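Local coordinates for tapirin (Caldicellulosiruptor kristjanssonii, PDB 6N2B), which probably binds cellulose at the cell surface through a calcium-containing beta-helix domain, at residues 200-212 and 529-543. Sequence-based numbering, arbitrary orientation.
Sequences SWNDLFEYAVYSR and LIYKRAGSTIESSIT
With CG anti to the carbonyl carbon (chi1 -61°), F205 turns its ring toward helix 536-546, and Y531, its CG anti to the backbone N (chi1 165°), reaches back from the end of strand 526-531 to the backbone of F205. The F205 ring lies against the flank of E539. CG of E539 stands over the ring face, 3.7 Å from the centroid of the F205 ring, a CH-pi contact, and the E539 carboxylate continues that layer, its plane only 17° from that of the ring. L204 CD2 lies over the opposite face of the same ring, while I542 CG2 meets F205 CE1 obliquely at 4.0 Å and T543 OG1 comes up at the edge near CZ.

Y531 OH donates to F205 O at 2.7 Å, in the carbonyl plane and on a lone pair; water 1 donates to the same oxygen, which thus accepts twice. The Y531 ring also carries E206 O over one face. The E206 carboxylate itself turns elsewhere, OE2 bonding to S227 and N246.

In the fold, a beta-helix, strands 207-211 and 526-531 do not pair directly: the first runs parallel to 227-230 and 510-513, the second to 221-224 and 504-508. No backbone-to-backbone hydrogen bond joins the two segments; side chains of 529-543 meet both side chains and carbonyl oxygens of 200-212, with A208 CB against Y531 CB at 3.7 Å and V209 CG2 against L529 CD2, also at 3.7 Å. Helix 536-546 also packs on strand 448-453, I538 and S541 touching V450 and I542 touching Y452.

R533, which is exposed, extends its side chain and sets its guanidinium face over F205 O, 3.7 Å from the plane. Its NH1 end faces D203 OD2 in a salt bridge whose exact geometry is doubtful, because both atoms are modelled too close together.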
loop_
_atom_site.group_PDB
_atom_site.type_symbol
_atom_site.label_atom_id
_atom_site.label_comp_id
_atom_site.label_asym_id
_atom_site.label_seq_id
_atom_site.Cartn_x
_atom_site.Cartn_y
_atom_site.Cartn_z
ATOM N N SER A 200 2.361 -3.342 -15.012
ATOM C CA SER A 200 1.916 -4.683 -14.670
ATOM C C SER A 200 2.092 -4.894 -13.171
ATOM O O SER A 200 3.109 -4.482 -12.609
ATOM C CB SER A 200 2.727 -5.709 -15.480
ATOM O OG SER A 200 2.023 -6.924 -15.638
ATOM N N TRP A 201 1.111 -5.530 -12.516
ATOM C CA TRP A 201 1.256 -5.791 -11.081
ATOM C C TRP A 201 2.235 -6.920 -10.766
ATOM O O TRP A 201 2.650 -7.043 -9.610
ATOM C CB TRP A 201 -0.101 -6.093 -10.407
ATOM C CG TRP A 201 -0.836 -7.290 -10.918
ATOM C CD1 TRP A 201 -1.920 -7.287 -11.745
ATOM C CD2 TRP A 201 -0.550 -8.672 -10.637
ATOM N NE1 TRP A 201 -2.321 -8.577 -12.006
ATOM C CE2 TRP A 201 -1.493 -9.445 -11.340
ATOM C CE3 TRP A 201 0.422 -9.331 -9.870
ATOM C CZ2 TRP A 201 -1.496 -10.840 -11.299
ATOM C CZ3 TRP A 201 0.419 -10.711 -9.837
ATOM C CH2 TRP A 201 -0.537 -11.452 -10.543
ATOM N N ASN A 202 2.630 -7.742 -11.734
ATOM C CA ASN A 202 3.588 -8.792 -11.424
ATOM C C ASN A 202 5.022 -8.434 -11.824
ATOM O O ASN A 202 5.909 -9.288 -11.740
ATOM C CB ASN A 202 3.146 -10.129 -12.037
ATOM C CG ASN A 202 3.224 -10.167 -13.554
ATOM O OD1 ASN A 202 3.794 -9.289 -14.198
ATOM N ND2 ASN A 202 2.659 -11.220 -14.129
ATOM N N ASP A 203 5.274 -7.182 -12.194
ATOM C CA ASP A 203 6.589 -6.708 -12.612
ATOM C C ASP A 203 7.297 -6.040 -11.443
ATOM O O ASP A 203 6.814 -5.032 -10.924
ATOM C CB ASP A 203 6.443 -5.717 -13.763
ATOM C CG ASP A 203 7.764 -5.280 -14.334
ATOM O OD1 ASP A 203 8.780 -5.979 -14.122
ATOM O OD2 ASP A 203 7.772 -4.224 -15.011
ATOM N N LEU A 204 8.464 -6.570 -11.067
ATOM C CA LEU A 204 9.197 -6.017 -9.933
ATOM C C LEU A 204 9.533 -4.544 -10.141
ATOM O O LEU A 204 9.525 -3.759 -9.187
ATOM C CB LEU A 204 10.473 -6.827 -9.686
ATOM C CG LEU A 204 11.567 -6.268 -8.769
ATOM C CD1 LEU A 204 11.270 -6.519 -7.295
ATOM C CD2 LEU A 204 12.877 -6.904 -9.136
ATOM N N PHE A 205 9.815 -4.144 -11.376
ATOM C CA PHE A 205 10.242 -2.776 -11.638
ATOM C C PHE A 205 9.091 -1.782 -11.701
ATOM O O PHE A 205 9.339 -0.592 -11.941
ATOM C CB PHE A 205 11.078 -2.747 -12.922
ATOM C CG PHE A 205 12.314 -3.584 -12.809
ATOM C CD1 PHE A 205 13.403 -3.129 -12.081
ATOM C CD2 PHE A 205 12.353 -4.862 -13.332
ATOM C CE1 PHE A 205 14.530 -3.913 -11.923
ATOM C CE2 PHE A 205 13.466 -5.648 -13.165
ATOM C CZ PHE A 205 14.562 -5.169 -12.463
ATOM N N GLU A 206 7.852 -2.237 -11.483
ATOM C CA GLU A 206 6.716 -1.347 -11.301
ATOM C C GLU A 206 6.600 -0.832 -9.868
ATOM O O GLU A 206 5.899 0.154 -9.625
ATOM C CB GLU A 206 5.430 -2.065 -11.734
ATOM C CG GLU A 206 4.102 -1.594 -11.078
ATOM C CD GLU A 206 3.705 -0.137 -11.414
ATOM O OE1 GLU A 206 4.220 0.435 -12.403
ATOM O OE2 GLU A 206 2.883 0.444 -10.662
ATOM N N TYR A 207 7.314 -1.412 -8.917
ATOM C CA TYR A 207 7.065 -1.098 -7.518
ATOM C C TYR A 207 7.896 0.096 -7.049
ATOM O O TYR A 207 9.088 0.207 -7.359
ATOM C CB TYR A 207 7.294 -2.342 -6.657
ATOM C CG TYR A 207 6.108 -3.247 -6.870
ATOM C CD1 TYR A 207 6.026 -4.075 -7.996
ATOM C CD2 TYR A 207 5.016 -3.198 -6.010
ATOM C CE1 TYR A 207 4.917 -4.869 -8.219
ATOM C CE2 TYR A 207 3.893 -3.983 -6.229
ATOM C CZ TYR A 207 3.845 -4.810 -7.334
ATOM O OH TYR A 207 2.716 -5.575 -7.537
ATOM N N ALA A 208 7.218 1.031 -6.369
ATOM C CA ALA A 208 7.924 2.040 -5.596
ATOM C C ALA A 208 8.482 1.426 -4.316
ATOM O O ALA A 208 9.613 1.730 -3.904
ATOM C CB ALA A 208 6.993 3.208 -5.290
ATOM N N VAL A 209 7.719 0.530 -3.700
ATOM C CA VAL A 209 8.171 -0.223 -2.541
ATOM C C VAL A 209 7.925 -1.697 -2.833
ATOM O O VAL A 209 6.775 -2.120 -2.987
ATOM C CB VAL A 209 7.453 0.208 -1.249
ATOM C CG1 VAL A 209 7.958 -0.581 -0.057
ATOM C CG2 VAL A 209 7.648 1.675 -1.003
ATOM N N TYR A 210 8.994 -2.473 -2.920
ATOM C CA TYR A 210 8.895 -3.925 -2.994
ATOM C C TYR A 210 9.544 -4.477 -1.738
ATOM O O TYR A 210 10.755 -4.337 -1.553
ATOM C CB TYR A 210 9.575 -4.471 -4.245
ATOM C CG TYR A 210 9.363 -5.953 -4.445
ATOM C CD1 TYR A 210 10.176 -6.884 -3.809
ATOM C CD2 TYR A 210 8.349 -6.427 -5.277
ATOM C CE1 TYR A 210 9.983 -8.235 -3.989
ATOM C CE2 TYR A 210 8.149 -7.783 -5.466
ATOM C CZ TYR A 210 8.969 -8.681 -4.821
ATOM O OH TYR A 210 8.786 -10.040 -5.008
ATOM N N SER A 211 8.752 -5.095 -0.877
ATOM C CA SER A 211 9.255 -5.649 0.375
ATOM C C SER A 211 9.032 -7.155 0.370
ATOM O O SER A 211 7.885 -7.621 0.376
ATOM C CB SER A 211 8.572 -4.999 1.574
ATOM O OG SER A 211 9.048 -3.687 1.769
ATOM N N ARG A 212 10.132 -7.914 0.348
ATOM C CA ARG A 212 10.032 -9.368 0.415
ATOM C C ARG A 212 9.467 -9.806 1.758
ATOM O O ARG A 212 8.643 -10.727 1.828
ATOM C CB ARG A 212 11.404 -9.994 0.163
ATOM C CG ARG A 212 11.415 -11.511 0.206
ATOM C CD ARG A 212 12.623 -12.082 -0.523
ATOM N NE ARG A 212 13.563 -12.682 0.420
ATOM C CZ ARG A 212 13.397 -13.865 1.010
ATOM N NH1 ARG A 212 12.330 -14.617 0.740
ATOM N NH2 ARG A 212 14.320 -14.305 1.860
ATOM N N LEU A 529 8.583 9.648 -1.323
ATOM C CA LEU A 529 9.164 8.713 -2.289
ATOM C C LEU A 529 8.375 8.791 -3.593
ATOM O O LEU A 529 7.227 8.341 -3.664
ATOM C CB LEU A 529 9.155 7.288 -1.744
ATOM C CG LEU A 529 9.452 6.181 -2.764
ATOM C CD1 LEU A 529 10.858 6.325 -3.275
ATOM C CD2 LEU A 529 9.297 4.812 -2.159
ATOM N N ILE A 530 8.981 9.354 -4.627
ATOM C CA ILE A 530 8.326 9.516 -5.923
ATOM C C ILE A 530 8.811 8.396 -6.832
ATOM O O ILE A 530 9.982 8.370 -7.219
ATOM C CB ILE A 530 8.622 10.893 -6.540
ATOM C CG1 ILE A 530 8.349 12.012 -5.540
ATOM C CG2 ILE A 530 7.823 11.097 -7.814
ATOM C CD1 ILE A 530 8.327 13.387 -6.187
ATOM N N TYR A 531 7.920 7.483 -7.206
ATOM C CA TYR A 531 8.336 6.359 -8.043
ATOM C C TYR A 531 8.862 6.856 -9.391
ATOM O O TYR A 531 8.266 7.730 -10.029
ATOM C CB TYR A 531 7.170 5.382 -8.237
ATOM C CG TYR A 531 7.382 4.385 -9.363
ATOM C CD1 TYR A 531 8.172 3.253 -9.180
ATOM C CD2 TYR A 531 6.789 4.579 -10.614
ATOM C CE1 TYR A 531 8.364 2.346 -10.209
ATOM C CE2 TYR A 531 6.970 3.694 -11.637
ATOM C CZ TYR A 531 7.766 2.575 -11.441
ATOM O OH TYR A 531 7.959 1.675 -12.475
ATOM N N LYS A 532 10.007 6.325 -9.801
ATOM C CA LYS A 532 10.547 6.545 -11.142
ATOM C C LYS A 532 11.139 5.230 -11.626
ATOM O O LYS A 532 12.075 4.707 -11.010
ATOM C CB LYS A 532 11.609 7.655 -11.166
ATOM C CG LYS A 532 11.095 9.052 -10.810
ATOM C CD LYS A 532 10.391 9.736 -11.984
ATOM C CE LYS A 532 9.732 11.051 -11.563
ATOM N NZ LYS A 532 9.196 11.885 -12.697
ATOM N N ARG A 533 10.573 4.682 -12.699
ATOM C CA ARG A 533 11.057 3.417 -13.237
ATOM C C ARG A 533 12.519 3.522 -13.641
ATOM O O ARG A 533 12.923 4.488 -14.301
ATOM C CB ARG A 533 10.224 3.000 -14.443
ATOM C CG ARG A 533 10.469 1.574 -14.862
ATOM C CD ARG A 533 9.650 1.210 -16.079
ATOM N NE ARG A 533 9.356 -0.212 -16.047
ATOM C CZ ARG A 533 8.239 -0.731 -15.547
ATOM N NH1 ARG A 533 8.077 -2.053 -15.542
ATOM N NH2 ARG A 533 7.285 0.066 -15.055
ATOM N N ALA A 534 13.304 2.516 -13.261
ATOM C CA ALA A 534 14.741 2.539 -13.522
ATOM C C ALA A 534 15.060 2.297 -14.993
ATOM O O ALA A 534 14.371 1.544 -15.689
ATOM C CB ALA A 534 15.462 1.478 -12.680
ATOM N N GLY A 535 16.141 2.929 -15.451
ATOM C CA GLY A 535 16.729 2.614 -16.739
ATOM C C GLY A 535 17.380 1.233 -16.750
ATOM O O GLY A 535 17.452 0.520 -15.745
ATOM N N SER A 536 17.884 0.856 -17.924
ATOM C CA SER A 536 18.207 -0.552 -18.137
ATOM C C SER A 536 19.491 -0.963 -17.412
ATOM O O SER A 536 19.579 -2.082 -16.890
ATOM C CB SER A 536 18.283 -0.844 -19.634
ATOM O OG SER A 536 18.872 0.231 -20.316
ATOM N N THR A 537 20.491 -0.078 -17.370
ATOM C CA THR A 537 21.690 -0.336 -16.582
ATOM C C THR A 537 21.324 -0.685 -15.154
ATOM O O THR A 537 21.872 -1.630 -14.576
ATOM C CB THR A 537 22.606 0.889 -16.598
ATOM O OG1 THR A 537 22.882 1.265 -17.947
ATOM C CG2 THR A 537 23.895 0.615 -15.893
ATOM N N ILE A 538 20.388 0.065 -14.572
ATOM C CA ILE A 538 19.996 -0.192 -13.197
ATOM C C ILE A 538 19.168 -1.470 -13.107
ATOM O O ILE A 538 19.361 -2.275 -12.191
ATOM C CB ILE A 538 19.266 1.034 -12.622
ATOM C CG1 ILE A 538 20.210 2.236 -12.614
ATOM C CG2 ILE A 538 18.769 0.776 -11.219
ATOM C CD1 ILE A 538 21.428 2.041 -11.747
ATOM N N GLU A 539 18.259 -1.696 -14.061
ATOM C CA GLU A 539 17.495 -2.944 -14.052
ATOM C C GLU A 539 18.414 -4.146 -14.202
ATOM O O GLU A 539 18.276 -5.146 -13.484
ATOM C CB GLU A 539 16.456 -2.959 -15.166
ATOM C CG GLU A 539 15.244 -2.107 -14.950
ATOM C CD GLU A 539 14.146 -2.364 -16.003
ATOM O OE1 GLU A 539 14.275 -3.360 -16.773
ATOM O OE2 GLU A 539 13.162 -1.570 -16.051
ATOM N N SER A 540 19.349 -4.073 -15.154
ATOM C CA SER A 540 20.302 -5.159 -15.351
ATOM C C SER A 540 21.079 -5.440 -14.072
ATOM O O SER A 540 21.302 -6.602 -13.716
ATOM C CB SER A 540 21.250 -4.824 -16.506
ATOM O OG SER A 540 22.169 -5.883 -16.744
ATOM N N SER A 541 21.477 -4.392 -13.353
ATOM C CA SER A 541 22.177 -4.603 -12.092
ATOM C C SER A 541 21.292 -5.318 -11.070
ATOM O O SER A 541 21.741 -6.246 -10.389
ATOM C CB SER A 541 22.663 -3.266 -11.544
ATOM O OG SER A 541 23.209 -3.472 -10.256
ATOM N N ILE A 542 20.030 -4.892 -10.948
ATOM C CA ILE A 542 19.122 -5.504 -9.979
ATOM C C ILE A 542 18.746 -6.916 -10.417
ATOM O O ILE A 542 18.699 -7.842 -9.596
ATOM C CB ILE A 542 17.868 -4.621 -9.788
ATOM C CG1 ILE A 542 18.252 -3.268 -9.179
ATOM C CG2 ILE A 542 16.778 -5.354 -8.955
ATOM C CD1 ILE A 542 17.149 -2.244 -9.220
ATOM N N THR A 543 18.435 -7.096 -11.705
ATOM C CA THR A 543 18.097 -8.425 -12.197
ATOM C C THR A 543 19.240 -9.390 -11.934
ATOM O O THR A 543 19.028 -10.510 -11.450
ATOM C CB THR A 543 17.763 -8.378 -13.695
ATOM O OG1 THR A 543 16.641 -7.519 -13.926
ATOM C CG2 THR A 543 17.414 -9.753 -14.200
HETATM O O HOH W 1 11.922 0.329 -11.003
#